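Long-range contacts in catalase (Exiguobacterium oxidotolerans, PDB 2J2M), which catalyses the breakdown of hydrogen peroxide to water and oxygen at a haem group held in each of its four chains: residues D259-L265 / I289-G295; W284-V288 / E426-R430. All coordinates share one frame; numbering follows the deposited sequence.

How the contacts relate
The two contacts lie about 16 Å apart, centre to centre, on the same side of the chain's centre. Along the chain their segments alternate: 259-265, then 284-288, running directly into 289-295, and much later 426-430. Contact 1 pairs two neighbouring strands, 257-265 and 292-302, of the antiparallel sheet that forms the catalase beta-barrel. Contact 2 uses the loop between those strands to meet helix 422-430 of the C-terminal helical region. The contacts also touch each other, L265 packing on W284 and F291 on E286. The connection between two paired barrel strands thus also ties the barrel to the C-terminal helices.

Contact 1: residues D259-L265 / I289-G295; sequences DLFVQVL and IPFQHVG
The carbonyl oxygen of L260 takes two N-H groups, a short bond from V294 N (2.7 Å) and a weak one from G295 N. Two residues facing one make a classic beta bulge. L260 N answers with a bond to G295 O (2.8 Å), and beyond the bulge V262 and Q292 form an antiparallel hydrogen-bonded pair through both their N-H and C=O groups. F261 and H293 lie between as a non-hydrogen-bonded pair, and their rings meet: the edge of H293 points at the face of F261, planes 65° apart, with H293 CD2 3.7 Å from F261 CZ. Having CG anti to the backbone N (chi1 -164°) brings the imidazole there and lets H293 NE2 donate in its ring plane to D259 OD2 (2.9 Å), on the anti side of the D259 carboxylate, the nitrogen lying 26° out of the carboxylate plane. This bond, together with the contact on F261, would restrain the rotation of the imidazole. F291 completes the aromatic cluster, its CB 3.5 Å from F261 CD1. On the other face of the sheet, L260 CD2 lies alongside V294 CG1, and V262 CG1 meets V294 CG2. Farther along, Q263 NE2 gives an almost straight bond to I289 O (2.6 Å) lying near its amide plane; it also bonds to W284 O, while Q263 OE1 takes R216, so both ends of this buried amide are held. A water donates to P290 O (2.6 Å) and accepts from Q292 NE2, which is also bonded to Y75. The pair belongs to the catalase beta-barrel: strand 210-219 runs along the far edge of 257-265, and F66 of strand 59-68 packs on L260 and V294, with the L260 side chain about 13 Å from a haem.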
loop_
_atom_site.group_PDB
_atom_site.type_symbol
_atom_site.label_atom_id
_atom_site.label_comp_id
_atom_site.label_asym_id
_atom_site.label_seq_id
_atom_site.Cartn_x
_atom_site.Cartn_y
_atom_site.Cartn_z
ATOM N N ASP A 259 -22.537 -2.986 33.237
ATOM C CA ASP A 259 -21.840 -2.301 34.322
ATOM C C ASP A 259 -20.321 -2.554 34.357
ATOM O O ASP A 259 -19.859 -3.679 34.154
ATOM C CB ASP A 259 -22.510 -2.626 35.651
ATOM C CG ASP A 259 -23.917 -2.110 35.699
ATOM O OD1 ASP A 259 -24.816 -2.845 35.264
ATOM O OD2 ASP A 259 -24.132 -0.957 36.116
ATOM N N LEU A 260 -19.556 -1.497 34.597
ATOM C CA LEU A 260 -18.082 -1.591 34.744
ATOM C C LEU A 260 -17.651 -1.647 36.221
ATOM O O LEU A 260 -17.980 -0.760 37.011
ATOM C CB LEU A 260 -17.378 -0.416 34.051
ATOM C CG LEU A 260 -15.844 -0.352 34.063
ATOM C CD1 LEU A 260 -15.217 -1.441 33.168
ATOM C CD2 LEU A 260 -15.358 1.016 33.610
ATOM N N PHE A 261 -16.920 -2.702 36.572
ATOM C CA PHE A 261 -16.376 -2.855 37.890
ATOM C C PHE A 261 -14.845 -2.894 37.787
ATOM O O PHE A 261 -14.265 -3.173 36.716
ATOM C CB PHE A 261 -16.867 -4.152 38.550
ATOM C CG PHE A 261 -18.352 -4.204 38.832
ATOM C CD1 PHE A 261 -18.831 -4.003 40.122
ATOM C CD2 PHE A 261 -19.270 -4.513 37.814
ATOM C CE1 PHE A 261 -20.194 -4.075 40.409
ATOM C CE2 PHE A 261 -20.651 -4.577 38.075
ATOM C CZ PHE A 261 -21.113 -4.359 39.375
ATOM N N VAL A 262 -14.203 -2.625 38.927
ATOM C CA VAL A 262 -12.770 -2.551 39.004
ATOM C C VAL A 262 -12.290 -3.406 40.166
ATOM O O VAL A 262 -12.860 -3.364 41.245
ATOM C CB VAL A 262 -12.275 -1.059 39.100
ATOM C CG1 VAL A 262 -12.688 -0.398 40.417
ATOM C CG2 VAL A 262 -10.764 -0.963 38.916
ATOM N N GLN A 263 -11.256 -4.200 39.924
ATOM C CA GLN A 263 -10.533 -4.901 40.991
ATOM C C GLN A 263 -9.179 -4.245 41.231
ATOM O O GLN A 263 -8.432 -3.954 40.290
ATOM C CB GLN A 263 -10.355 -6.383 40.657
ATOM C CG GLN A 263 -11.640 -7.192 40.752
ATOM C CD GLN A 263 -11.457 -8.570 40.190
ATOM O OE1 GLN A 263 -11.247 -8.734 38.995
ATOM N NE2 GLN A 263 -11.509 -9.575 41.050
ATOM N N VAL A 264 -8.886 -4.028 42.511
ATOM C CA VAL A 264 -7.715 -3.281 42.950
ATOM C C VAL A 264 -6.811 -4.116 43.865
ATOM O O VAL A 264 -7.233 -4.664 44.887
ATOM C CB VAL A 264 -8.124 -1.965 43.654
ATOM C CG1 VAL A 264 -6.895 -1.173 44.060
ATOM C CG2 VAL A 264 -9.017 -1.121 42.734
ATOM N N LEU A 265 -5.554 -4.183 43.459
ATOM C CA LEU A 265 -4.539 -4.966 44.110
ATOM C C LEU A 265 -3.330 -4.079 44.324
ATOM O O LEU A 265 -2.727 -3.598 43.360
ATOM C CB LEU A 265 -4.139 -6.156 43.228
ATOM C CG LEU A 265 -2.941 -6.979 43.731
ATOM C CD1 LEU A 265 -3.242 -7.745 45.048
ATOM C CD2 LEU A 265 -2.470 -7.929 42.642
ATOM N N ILE A 289 -10.595 -10.885 45.399
ATOM C CA ILE A 289 -10.520 -9.444 45.184
ATOM C C ILE A 289 -11.864 -8.862 44.678
ATOM O O ILE A 289 -12.259 -9.086 43.525
ATOM C CB ILE A 289 -9.333 -9.036 44.251
ATOM C CG1 ILE A 289 -7.990 -9.391 44.900
ATOM C CG2 ILE A 289 -9.364 -7.521 43.948
ATOM C CD1 ILE A 289 -6.832 -9.276 43.980
ATOM N N PRO A 290 -12.539 -8.067 45.534
ATOM C CA PRO A 290 -13.903 -7.593 45.254
ATOM C C PRO A 290 -13.992 -6.727 43.983
ATOM O O PRO A 290 -13.018 -6.051 43.615
ATOM C CB PRO A 290 -14.257 -6.750 46.494
ATOM C CG PRO A 290 -13.244 -7.120 47.547
ATOM C CD PRO A 290 -12.004 -7.542 46.810
ATOM N N PHE A 291 -15.149 -6.771 43.326
ATOM C CA PHE A 291 -15.480 -5.854 42.235
ATOM C C PHE A 291 -15.964 -4.543 42.873
ATOM O O PHE A 291 -16.708 -4.554 43.846
ATOM C CB PHE A 291 -16.619 -6.428 41.362
ATOM C CG PHE A 291 -16.238 -7.628 40.484
ATOM C CD1 PHE A 291 -15.059 -8.364 40.688
ATOM C CD2 PHE A 291 -17.109 -8.052 39.479
ATOM C CE1 PHE A 291 -14.745 -9.495 39.880
ATOM C CE2 PHE A 291 -16.810 -9.174 38.679
ATOM C CZ PHE A 291 -15.619 -9.898 38.881
ATOM N N GLN A 292 -15.533 -3.407 42.352
ATOM C CA GLN A 292 -16.061 -2.135 42.838
ATOM C C GLN A 292 -16.678 -1.417 41.655
ATOM O O GLN A 292 -16.005 -1.192 40.649
ATOM C CB GLN A 292 -14.971 -1.284 43.493
ATOM C CG GLN A 292 -14.166 -1.999 44.567
ATOM C CD GLN A 292 -13.189 -1.085 45.240
ATOM O OE1 GLN A 292 -13.545 0.019 45.669
ATOM N NE2 GLN A 292 -11.938 -1.511 45.313
ATOM N N HIS A 293 -17.953 -1.065 41.785
ATOM C CA HIS A 293 -18.723 -0.442 40.706
ATOM C C HIS A 293 -18.125 0.878 40.268
ATOM O O HIS A 293 -17.773 1.699 41.107
ATOM C CB HIS A 293 -20.174 -0.229 41.149
ATOM C CG HIS A 293 -21.114 0.047 40.020
ATOM N ND1 HIS A 293 -21.811 1.227 39.907
ATOM C CD2 HIS A 293 -21.454 -0.693 38.939
ATOM C CE1 HIS A 293 -22.556 1.195 38.817
ATOM N NE2 HIS A 293 -22.361 0.040 38.211
ATOM N N VAL A 294 -17.989 1.066 38.959
ATOM C CA VAL A 294 -17.473 2.320 38.380
ATOM C C VAL A 294 -18.615 3.098 37.687
ATOM O O VAL A 294 -18.831 4.293 37.921
ATOM C CB VAL A 294 -16.339 2.047 37.334
ATOM C CG1 VAL A 294 -15.951 3.333 36.582
ATOM C CG2 VAL A 294 -15.122 1.405 37.973
ATOM N N GLY A 295 -19.341 2.398 36.825
ATOM C CA GLY A 295 -20.357 3.032 36.007
ATOM C C GLY A 295 -21.001 2.032 35.085
ATOM O O GLY A 295 -20.903 0.817 35.302
HETATM O O HOH W 1 -11.370 -4.295 44.681
#

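Contact 2: residues W284-V288 / E426-R430; sequences WFEDV and EVYRR
Stacking dominates: the guanidinium of R430 lies flat on one face of the F285 ring, planes only 11° apart, with R430 CZ 3.8 Å from the ring centroid, a cation-pi contact. The arginine chain is extended from CG to NE, which carries it from the helix across the ring, so that R430 NE comes to rest above the ring centre. R430 CD lies over the same ring as a CH-pi contact, 4.1 Å from the F285 centroid, and R430 NH2 comes within 3.6 Å of F285 CD1. The CB of F285 points toward the helix. The ionic element is a salt bridge from D287, which approaches the guanidinium from the opposite direction to the arginine chain. R430 NH1 donates to the anti lone pair of D287 OD1 (3.0 Å), but the bond is bent, with an N-H...O angle of 136°, and the oxygen sits out of the guanidinium plane. The neighbouring carboxylate probably steadies the charge that the stack presents to the ring. Apolar packing closes the edge of the phenyl: V427 CG2 lies near the ring plane, 3.9 Å from F285 CZ. E426 adds a looser approach, its OE1 4.0 Å from F285 CE1. Within the loop V288 N bonds to F285 O (2.8 Å), closing a turn from which the side chains of F285 and D287 both reach R430. The result is a surface contact between the loop that joins strands 257-265 and 292-302 and helix 422-430, whose V427 and Y428 also pack on helix 174-180, while R429 salt-bridges to D467 between helices 453-466 and 468-477.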
loop_
_atom_site.group_PDB
_atom_site.type_symbol
_atom_site.label_atom_id
_atom_site.label_comp_id
_atom_site.label_asym_id
_atom_site.label_seq_id
_atom_site.Cartn_x
_atom_site.Cartn_y
_atom_site.Cartn_z
ATOM N N TRP A 284 -8.454 -13.291 38.836
ATOM C CA TRP A 284 -8.568 -12.710 40.172
ATOM C C TRP A 284 -9.984 -12.955 40.547
ATOM O O TRP A 284 -10.877 -12.222 40.104
ATOM C CB TRP A 284 -8.369 -11.197 40.189
ATOM C CG TRP A 284 -7.019 -10.693 39.887
ATOM C CD1 TRP A 284 -5.930 -11.408 39.462
ATOM C CD2 TRP A 284 -6.609 -9.332 39.949
ATOM N NE1 TRP A 284 -4.856 -10.560 39.257
ATOM C CE2 TRP A 284 -5.246 -9.282 39.559
ATOM C CE3 TRP A 284 -7.247 -8.141 40.334
ATOM C CZ2 TRP A 284 -4.527 -8.087 39.512
ATOM C CZ3 TRP A 284 -6.531 -6.953 40.282
ATOM C CH2 TRP A 284 -5.187 -6.938 39.870
ATOM N N PHE A 285 -10.192 -13.990 41.345
ATOM C CA PHE A 285 -11.532 -14.391 41.735
ATOM C C PHE A 285 -12.194 -13.271 42.525
ATOM O O PHE A 285 -11.533 -12.613 43.322
ATOM C CB PHE A 285 -11.480 -15.688 42.539
ATOM C CG PHE A 285 -10.913 -16.858 41.776
ATOM C CD1 PHE A 285 -9.873 -17.613 42.309
ATOM C CD2 PHE A 285 -11.435 -17.229 40.532
ATOM C CE1 PHE A 285 -9.361 -18.746 41.618
ATOM C CE2 PHE A 285 -10.913 -18.334 39.832
ATOM C CZ PHE A 285 -9.875 -19.095 40.383
ATOM N N GLU A 286 -13.484 -13.039 42.266
ATOM C CA GLU A 286 -14.230 -11.973 42.948
ATOM C C GLU A 286 -14.189 -12.227 44.447
ATOM O O GLU A 286 -14.213 -11.286 45.254
ATOM C CB GLU A 286 -15.681 -11.884 42.451
ATOM C CG GLU A 286 -16.501 -10.831 43.210
ATOM C CD GLU A 286 -17.839 -10.502 42.563
ATOM O OE1 GLU A 286 -18.305 -11.272 41.702
ATOM O OE2 GLU A 286 -18.432 -9.469 42.931
ATOM N N ASP A 287 -14.110 -13.516 44.777
ATOM C CA ASP A 287 -13.926 -14.050 46.119
ATOM C C ASP A 287 -12.681 -13.511 46.798
ATOM O O ASP A 287 -12.673 -13.284 48.015
ATOM C CB ASP A 287 -13.764 -15.580 46.036
ATOM C CG ASP A 287 -15.040 -16.311 46.332
ATOM O OD1 ASP A 287 -15.322 -17.318 45.638
ATOM O OD2 ASP A 287 -15.788 -15.879 47.249
ATOM N N VAL A 288 -11.606 -13.377 46.036
ATOM C CA VAL A 288 -10.357 -12.971 46.648
ATOM C C VAL A 288 -10.142 -11.464 46.508
ATOM O O VAL A 288 -9.584 -10.846 47.412
ATOM C CB VAL A 288 -9.128 -13.854 46.224
ATOM C CG1 VAL A 288 -9.568 -15.294 45.866
ATOM C CG2 VAL A 288 -8.314 -13.222 45.107
ATOM N N GLU A 426 -8.756 -25.144 40.424
ATOM C CA GLU A 426 -9.703 -24.328 41.196
ATOM C C GLU A 426 -10.865 -23.856 40.335
ATOM O O GLU A 426 -12.017 -23.939 40.761
ATOM C CB GLU A 426 -9.018 -23.110 41.817
ATOM C CG GLU A 426 -7.914 -23.428 42.832
ATOM C CD GLU A 426 -7.170 -22.181 43.255
ATOM O OE1 GLU A 426 -7.722 -21.419 44.084
ATOM O OE2 GLU A 426 -6.042 -21.955 42.747
ATOM N N VAL A 427 -10.567 -23.372 39.124
ATOM C CA VAL A 427 -11.618 -22.984 38.170
ATOM C C VAL A 427 -12.546 -24.161 37.893
ATOM O O VAL A 427 -13.770 -23.999 37.943
ATOM C CB VAL A 427 -11.069 -22.372 36.834
ATOM C CG1 VAL A 427 -12.202 -22.231 35.789
ATOM C CG2 VAL A 427 -10.379 -21.010 37.077
ATOM N N TYR A 428 -11.990 -25.346 37.633
ATOM C CA TYR A 428 -12.859 -26.510 37.430
ATOM C C TYR A 428 -13.806 -26.749 38.635
ATOM O O TYR A 428 -15.033 -26.886 38.466
ATOM C CB TYR A 428 -12.056 -27.779 37.120
ATOM C CG TYR A 428 -12.930 -29.007 36.930
ATOM C CD1 TYR A 428 -13.055 -29.971 37.937
ATOM C CD2 TYR A 428 -13.652 -29.190 35.745
ATOM C CE1 TYR A 428 -13.864 -31.088 37.756
ATOM C CE2 TYR A 428 -14.450 -30.284 35.554
ATOM C CZ TYR A 428 -14.561 -31.234 36.558
ATOM O OH TYR A 428 -15.370 -32.327 36.348
ATOM N N ARG A 429 -13.235 -26.770 39.839
ATOM C CA ARG A 429 -14.001 -27.078 41.050
ATOM C C ARG A 429 -14.987 -25.977 41.456
ATOM O O ARG A 429 -15.970 -26.253 42.136
ATOM C CB ARG A 429 -13.078 -27.484 42.215
ATOM C CG ARG A 429 -12.483 -28.888 42.024
ATOM C CD ARG A 429 -11.481 -29.277 43.098
ATOM N NE ARG A 429 -10.342 -28.359 43.188
ATOM C CZ ARG A 429 -9.186 -28.514 42.543
ATOM N NH1 ARG A 429 -8.218 -27.621 42.717
ATOM N NH2 ARG A 429 -8.999 -29.542 41.708
ATOM N N ARG A 430 -14.741 -24.744 41.004
ATOM C CA ARG A 430 -15.697 -23.648 41.186
ATOM C C ARG A 430 -16.964 -23.737 40.305
ATOM O O ARG A 430 -17.926 -23.003 40.529
ATOM C CB ARG A 430 -14.990 -22.303 40.994
ATOM C CG ARG A 430 -14.255 -21.844 42.242
ATOM C CD ARG A 430 -13.104 -20.941 41.878
ATOM N NE ARG A 430 -12.465 -20.342 43.056
ATOM C CZ ARG A 430 -12.893 -19.243 43.682
ATOM N NH1 ARG A 430 -13.978 -18.598 43.258
ATOM N NH2 ARG A 430 -12.221 -18.788 44.731
#